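Local coordinates for protein thiol transferase (Phanerochaete chrysosporium, PDB 4F0B) that belongs to the Ure2p-type glutathione transferases, binds oxidized glutathione, and probably catalyses glutathione-dependent thiol transfer, at residues A[141-145]-A[146-150]; A[214-217]-A[218-222]. All blocks are in the same frame, centred on the assembly; numbering follows the deposited sequence.

Interaction 1 (A[141-145]-A[146-150]); sequences PEKIP and YAINR. With GDS (oxidized glutathione disulfide), chain D.
Ile144 and Ile148 meet through the first turn of helix 145-166. Ile144 is the N-cap, and its carbonyl O takes the N-H of Ile148 at 3.0 Å in a nearly straight bond (174°); the O of Pro145 receives Asn149 N at 2.9 Å. With CG1 beside the backbone N (chi1 -67°), Ile148 folds that branch back over the carbonyl O of Ile144, CG1 to O 3.5 Å. The CG2 methyl of Ile144 rests instead against Ala147 CB, 4.0 Å away, and Phe136 of helix 109-139 packs on Ile144, Ala147 and Ile148. Arg150 leaves the helix extended from CG to NE and meets the glutamyl carboxylate of oxidized glutathione edge-on: NH1 bonds OE8 and NH2 bonds OE7, each at 2.9 Å, while NH2 also bonds Gln132 of the second subunit. A leucine in its place would probably leave this carboxylate without its two-pronged, charged partner. Tyr146 carries its ring toward the second subunit, CG anti to the backbone N (chi1 173°), where its OH is hydrogen-bonded to His135 of that subunit. Because Glu83 and Thr84 of that subunit bind the same ligand, the arrangement is a helix start that brings an arginine across the dimer interface to a glutathione site.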
loop_
_atom_site.group_PDB
_atom_site.type_symbol
_atom_site.label_atom_id
_atom_site.label_comp_id
_atom_site.label_asym_id
_atom_site.label_seq_id
_atom_site.Cartn_x
_atom_site.Cartn_y
_atom_site.Cartn_z
ATOM N N PRO A 141 -13.542 17.977 13.724
ATOM C CA PRO A 141 -14.360 18.879 14.532
ATOM C C PRO A 141 -13.734 20.251 14.700
ATOM O O PRO A 141 -14.356 21.153 15.267
ATOM C CB PRO A 141 -14.437 18.161 15.889
ATOM C CG PRO A 141 -13.229 17.318 15.963
ATOM C CD PRO A 141 -13.016 16.853 14.526
ATOM N N GLU A 142 -12.508 20.410 14.219
ATOM C CA GLU A 142 -11.928 21.743 14.122
ATOM C C GLU A 142 -11.275 21.955 12.755
ATOM O O GLU A 142 -10.765 21.012 12.158
ATOM C CB GLU A 142 -10.943 22.019 15.264
ATOM C CG GLU A 142 -9.747 21.087 15.340
ATOM C CD GLU A 142 -8.868 21.336 16.585
ATOM O OE1 GLU A 142 -9.229 20.882 17.689
ATOM O OE2 GLU A 142 -7.799 21.966 16.449
ATOM N N LYS A 143 -11.337 23.197 12.272
ATOM C CA LYS A 143 -10.739 23.560 10.995
ATOM C C LYS A 143 -9.283 23.973 11.216
ATOM O O LYS A 143 -9.003 24.916 11.967
ATOM C CB LYS A 143 -11.503 24.704 10.326
ATOM C CG LYS A 143 -12.959 24.366 9.934
ATOM C CD LYS A 143 -13.059 23.157 8.985
ATOM C CE LYS A 143 -14.514 22.925 8.567
ATOM N NZ LYS A 143 -14.635 21.755 7.626
ATOM N N ILE A 144 -8.379 23.267 10.549
ATOM C CA ILE A 144 -6.935 23.481 10.691
ATOM C C ILE A 144 -6.352 23.753 9.299
ATOM O O ILE A 144 -6.026 22.807 8.560
ATOM C CB ILE A 144 -6.294 22.253 11.303
ATOM C CG1 ILE A 144 -7.030 21.909 12.611
ATOM C CG2 ILE A 144 -4.820 22.493 11.549
ATOM C CD1 ILE A 144 -6.578 20.651 13.252
ATOM N N PRO A 145 -6.265 25.034 8.911
ATOM C CA PRO A 145 -5.886 25.359 7.537
ATOM C C PRO A 145 -4.548 24.749 7.126
ATOM O O PRO A 145 -4.438 24.279 6.004
ATOM C CB PRO A 145 -5.837 26.896 7.533
ATOM C CG PRO A 145 -6.898 27.246 8.555
ATOM C CD PRO A 145 -6.729 26.216 9.660
ATOM N N TYR A 146 -3.562 24.708 8.013
ATOM C CA TYR A 146 -2.288 24.104 7.622
ATOM C C TYR A 146 -2.472 22.663 7.136
ATOM O O TYR A 146 -1.864 22.243 6.146
ATOM C CB TYR A 146 -1.265 24.140 8.792
ATOM C CG TYR A 146 -0.013 23.378 8.438
ATOM C CD1 TYR A 146 0.965 23.950 7.652
ATOM C CD2 TYR A 146 0.156 22.040 8.828
ATOM C CE1 TYR A 146 2.092 23.249 7.277
ATOM C CE2 TYR A 146 1.266 21.307 8.457
ATOM C CZ TYR A 146 2.242 21.920 7.681
ATOM O OH TYR A 146 3.361 21.244 7.265
ATOM N N ALA A 147 -3.257 21.886 7.876
ATOM C CA ALA A 147 -3.453 20.493 7.539
ATOM C C ALA A 147 -4.332 20.286 6.326
ATOM O O ALA A 147 -4.023 19.432 5.490
ATOM C CB ALA A 147 -4.033 19.749 8.741
ATOM N N ILE A 148 -5.396 21.074 6.212
ATOM C CA ILE A 148 -6.236 21.040 5.032
ATOM C C ILE A 148 -5.355 21.309 3.791
ATOM O O ILE A 148 -5.391 20.562 2.799
ATOM C CB ILE A 148 -7.355 22.074 5.126
ATOM C CG1 ILE A 148 -8.341 21.682 6.249
ATOM C CG2 ILE A 148 -8.090 22.236 3.772
ATOM C CD1 ILE A 148 -9.369 22.786 6.605
ATOM N N ASN A 149 -4.547 22.357 3.842
ATOM C CA ASN A 149 -3.716 22.681 2.690
ATOM C C ASN A 149 -2.651 21.618 2.434
ATOM O O ASN A 149 -2.382 21.252 1.285
ATOM C CB ASN A 149 -3.081 24.060 2.872
ATOM C CG ASN A 149 -4.103 25.162 2.812
ATOM O OD1 ASN A 149 -5.162 24.996 2.218
ATOM N ND2 ASN A 149 -3.794 26.296 3.427
ATOM N N ARG A 150 -2.021 21.116 3.488
ATOM C CA ARG A 150 -0.989 20.093 3.275
ATOM C C ARG A 150 -1.545 18.915 2.481
ATOM O O ARG A 150 -0.947 18.445 1.500
ATOM C CB ARG A 150 -0.430 19.581 4.611
ATOM C CG ARG A 150 0.318 18.269 4.470
ATOM C CD ARG A 150 1.163 17.986 5.740
ATOM N NE ARG A 150 1.738 16.647 5.732
ATOM C CZ ARG A 150 2.832 16.284 5.057
ATOM N NH1 ARG A 150 3.524 17.173 4.321
ATOM N NH2 ARG A 150 3.195 15.005 5.087
HETATM N N1 GDS D . 4.943 4.653 -0.613
HETATM C CA1 GDS D . 6.396 4.926 -0.905
HETATM C C1 GDS D . 7.176 3.606 -0.779
HETATM O OE1 GDS D . 6.737 2.733 0.026
HETATM O OE2 GDS D . 8.188 3.450 -1.510
HETATM C CB1 GDS D . 6.926 5.955 0.068
HETATM C CG1 GDS D . 8.382 6.414 -0.262
HETATM C CD1 GDS D . 8.714 7.650 0.500
HETATM O O1 GDS D . 7.923 8.230 1.254
HETATM N N2 GDS D . 9.975 8.115 0.253
HETATM C CA2 GDS D . 10.449 9.326 0.896
HETATM C C2 GDS D . 10.925 10.326 -0.151
HETATM O O2 GDS D . 11.589 9.986 -1.180
HETATM C CB2 GDS D . 11.670 9.080 1.784
HETATM S SG2 GDS D . 11.311 7.833 3.093
HETATM N N3 GDS D . 10.637 11.624 0.131
HETATM C CA3 GDS D . 11.084 12.723 -0.749
HETATM C C3 GDS D . 9.993 13.664 -1.188
HETATM O OE3 GDS D . 10.343 14.560 -1.977
HETATM O OE4 GDS D . 8.853 13.483 -0.737
HETATM N N4 GDS D . 6.532 8.274 3.818
HETATM C CA4 GDS D . 5.150 7.736 3.982
HETATM C C4 GDS D . 5.005 6.304 3.583
HETATM O OE5 GDS D . 6.021 5.572 3.539
HETATM O OE6 GDS D . 3.841 5.948 3.379
HETATM C C5 GDS D . 6.961 9.256 4.611
HETATM O O5 GDS D . 6.257 9.730 5.542
HETATM C CA5 GDS D . 8.385 9.750 4.341
HETATM N N5 GDS D . 8.400 11.185 4.571
HETATM C CB5 GDS D . 9.279 8.987 5.336
HETATM S SG5 GDS D . 11.082 9.218 4.953
HETATM C CA6 GDS D . 7.199 14.372 2.048
HETATM C C6 GDS D . 6.023 14.830 2.903
HETATM O OE7 GDS D . 5.611 14.066 3.797
HETATM O OE8 GDS D . 5.534 15.936 2.646
HETATM N N6 GDS D . 7.310 15.186 0.830
HETATM C CB6 GDS D . 8.517 14.474 2.849
HETATM C CG6 GDS D . 8.653 13.505 4.049
HETATM C CD6 GDS D . 8.698 12.058 3.612
HETATM O O6 GDS D . 8.981 11.677 2.490
#

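Interaction 2 (A[214-217]-A[218-222]); sequences PAVQ and AGINS
The side-chain oxygen OE1 of Gln217 is gripped by two waters, each of which goes on to Asn221 one turn later. Water 2 donates to OE1 at 2.7 Å and to Asn221 OD1; water 1 also donates to OE1 but accepts from Asn221 ND2, 3.1 Å away. Both ends of the asparagine amide are thus joined to a single glutamine oxygen, and the paired bridges should restrain both amides from rotating. Gln217 reaches this position by a bend at chi2 (-59°), which also lets its NE2 bond the carbonyl O of Glu211, three residues before helix 214-222. Asn221 has CG beside its backbone N (chi1 -68°), so that the amide lies back over the carbonyl O of Gln217, which accepts the backbone N-H of Asn221 at 2.9 Å. Farther round the helix, Val216 and Ile220, one turn apart, run alongside each other in the same direction, with CG1 of Val216 3.8 Å from CD1 of Ile220. Ile220 CG1 also sits 3.3 Å from the carbonyl O of Val216, the acceptor of an almost straight bond from Ile220 N (177°). These backbone bonds of Ile220 and Asn221 are regular alpha-helical i to i-4 bonds, on a helix with a polar Gln217/Asn221 side and an apolar Val216/Ile220 side. Ser222 turns its hydroxyl back along the chain, and OG donates to the Gly219 carbonyl O at 2.7 Å, an i to i-3 bond. The helix 214-222 packs on helix 20-33 of the thioredoxin-like part of the fold: Ala215 and Val216 touch Glu28, Ala218 touches Glu27 and Ser222 touches Ala23. Loop residues also border it, with Tyr176 against Val216 and Arg188 against Ile220.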
loop_
_atom_site.group_PDB
_atom_site.type_symbol
_atom_site.label_atom_id
_atom_site.label_comp_id
_atom_site.label_asym_id
_atom_site.label_seq_id
_atom_site.Cartn_x
_atom_site.Cartn_y
_atom_site.Cartn_z
ATOM N N PRO A 214 -21.580 -0.357 -16.624
ATOM C CA PRO A 214 -22.635 -0.953 -15.796
ATOM C C PRO A 214 -22.103 -1.754 -14.602
ATOM O O PRO A 214 -22.722 -1.697 -13.540
ATOM C CB PRO A 214 -23.378 -1.849 -16.799
ATOM C CG PRO A 214 -23.245 -1.096 -18.105
ATOM C CD PRO A 214 -21.826 -0.552 -18.070
ATOM N N ALA A 215 -21.003 -2.472 -14.750
ATOM C CA ALA A 215 -20.506 -3.245 -13.615
ATOM C C ALA A 215 -20.030 -2.338 -12.487
ATOM O O ALA A 215 -20.156 -2.695 -11.308
ATOM C CB ALA A 215 -19.405 -4.195 -14.051
ATOM N N VAL A 216 -19.463 -1.182 -12.847
ATOM C CA VAL A 216 -19.048 -0.214 -11.854
ATOM C C VAL A 216 -20.258 0.290 -11.065
ATOM O O VAL A 216 -20.239 0.301 -9.814
ATOM C CB VAL A 216 -18.280 0.924 -12.533
ATOM C CG1 VAL A 216 -18.064 2.082 -11.566
ATOM C CG2 VAL A 216 -16.914 0.425 -12.993
ATOM N N GLN A 217 -21.334 0.670 -11.772
ATOM C CA GLN A 217 -22.533 1.139 -11.079
ATOM C C GLN A 217 -23.102 0.016 -10.191
ATOM O O GLN A 217 -23.493 0.285 -9.045
ATOM C CB GLN A 217 -23.586 1.636 -12.094
ATOM C CG GLN A 217 -23.061 2.897 -12.816
ATOM C CD GLN A 217 -22.767 4.013 -11.810
ATOM O OE1 GLN A 217 -23.593 4.296 -10.924
ATOM N NE2 GLN A 217 -21.591 4.634 -11.921
ATOM N N ALA A 218 -23.135 -1.225 -10.697
ATOM C CA ALA A 218 -23.653 -2.334 -9.888
ATOM C C ALA A 218 -22.802 -2.544 -8.634
ATOM O O ALA A 218 -23.346 -2.768 -7.549
ATOM C CB ALA A 218 -23.727 -3.614 -10.703
ATOM N N GLY A 219 -21.479 -2.465 -8.766
ATOM C CA GLY A 219 -20.640 -2.634 -7.593
ATOM C C GLY A 219 -20.830 -1.547 -6.555
ATOM O O GLY A 219 -20.966 -1.816 -5.350
ATOM N N ILE A 220 -20.813 -0.302 -7.011
ATOM C CA ILE A 220 -21.065 0.806 -6.112
ATOM C C ILE A 220 -22.404 0.655 -5.400
ATOM O O ILE A 220 -22.473 0.782 -4.171
ATOM C CB ILE A 220 -20.999 2.133 -6.880
ATOM C CG1 ILE A 220 -19.569 2.390 -7.325
ATOM C CG2 ILE A 220 -21.498 3.276 -6.023
ATOM C CD1 ILE A 220 -19.482 3.507 -8.329
ATOM N N ASN A 221 -23.459 0.353 -6.151
ATOM C CA ASN A 221 -24.783 0.274 -5.565
ATOM C C ASN A 221 -24.916 -0.869 -4.548
ATOM O O ASN A 221 -25.724 -0.771 -3.615
ATOM C CB ASN A 221 -25.857 0.171 -6.653
ATOM C CG ASN A 221 -25.965 1.458 -7.467
ATOM O OD1 ASN A 221 -25.547 2.522 -7.006
ATOM N ND2 ASN A 221 -26.490 1.359 -8.692
ATOM N N SER A 222 -24.114 -1.925 -4.713
ATOM C CA SER A 222 -24.214 -3.073 -3.815
ATOM C C SER A 222 -23.789 -2.738 -2.384
ATOM O O SER A 222 -24.124 -3.478 -1.455
ATOM C CB SER A 222 -23.336 -4.232 -4.286
ATOM O OG SER A 222 -21.949 -3.968 -4.086
HETATM O O HOH W 1 -26.384 3.763 -10.644
HETATM O O HOH W 2 -23.825 4.680 -8.261
#

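Following the chain from the N terminus, the thioredoxin-like strands and helices come first, and then helix 109-139 leads into interaction 1. There the loop at 141-144 passes directly into helix 145-166. Interaction 2 lies near the C terminus, within the short helix 214-222. Each contact joins adjoining segments, so neither closes a long loop; the two run in series and neither nest nor cross. Their centres are 33 Å apart and their nearest atoms about 24 Å, without touching. Interaction 1 faces the second subunit and the glutathione it holds, whereas 214-222 ties the chain's end to helix 20-33, away from any other protein chain of the assembly.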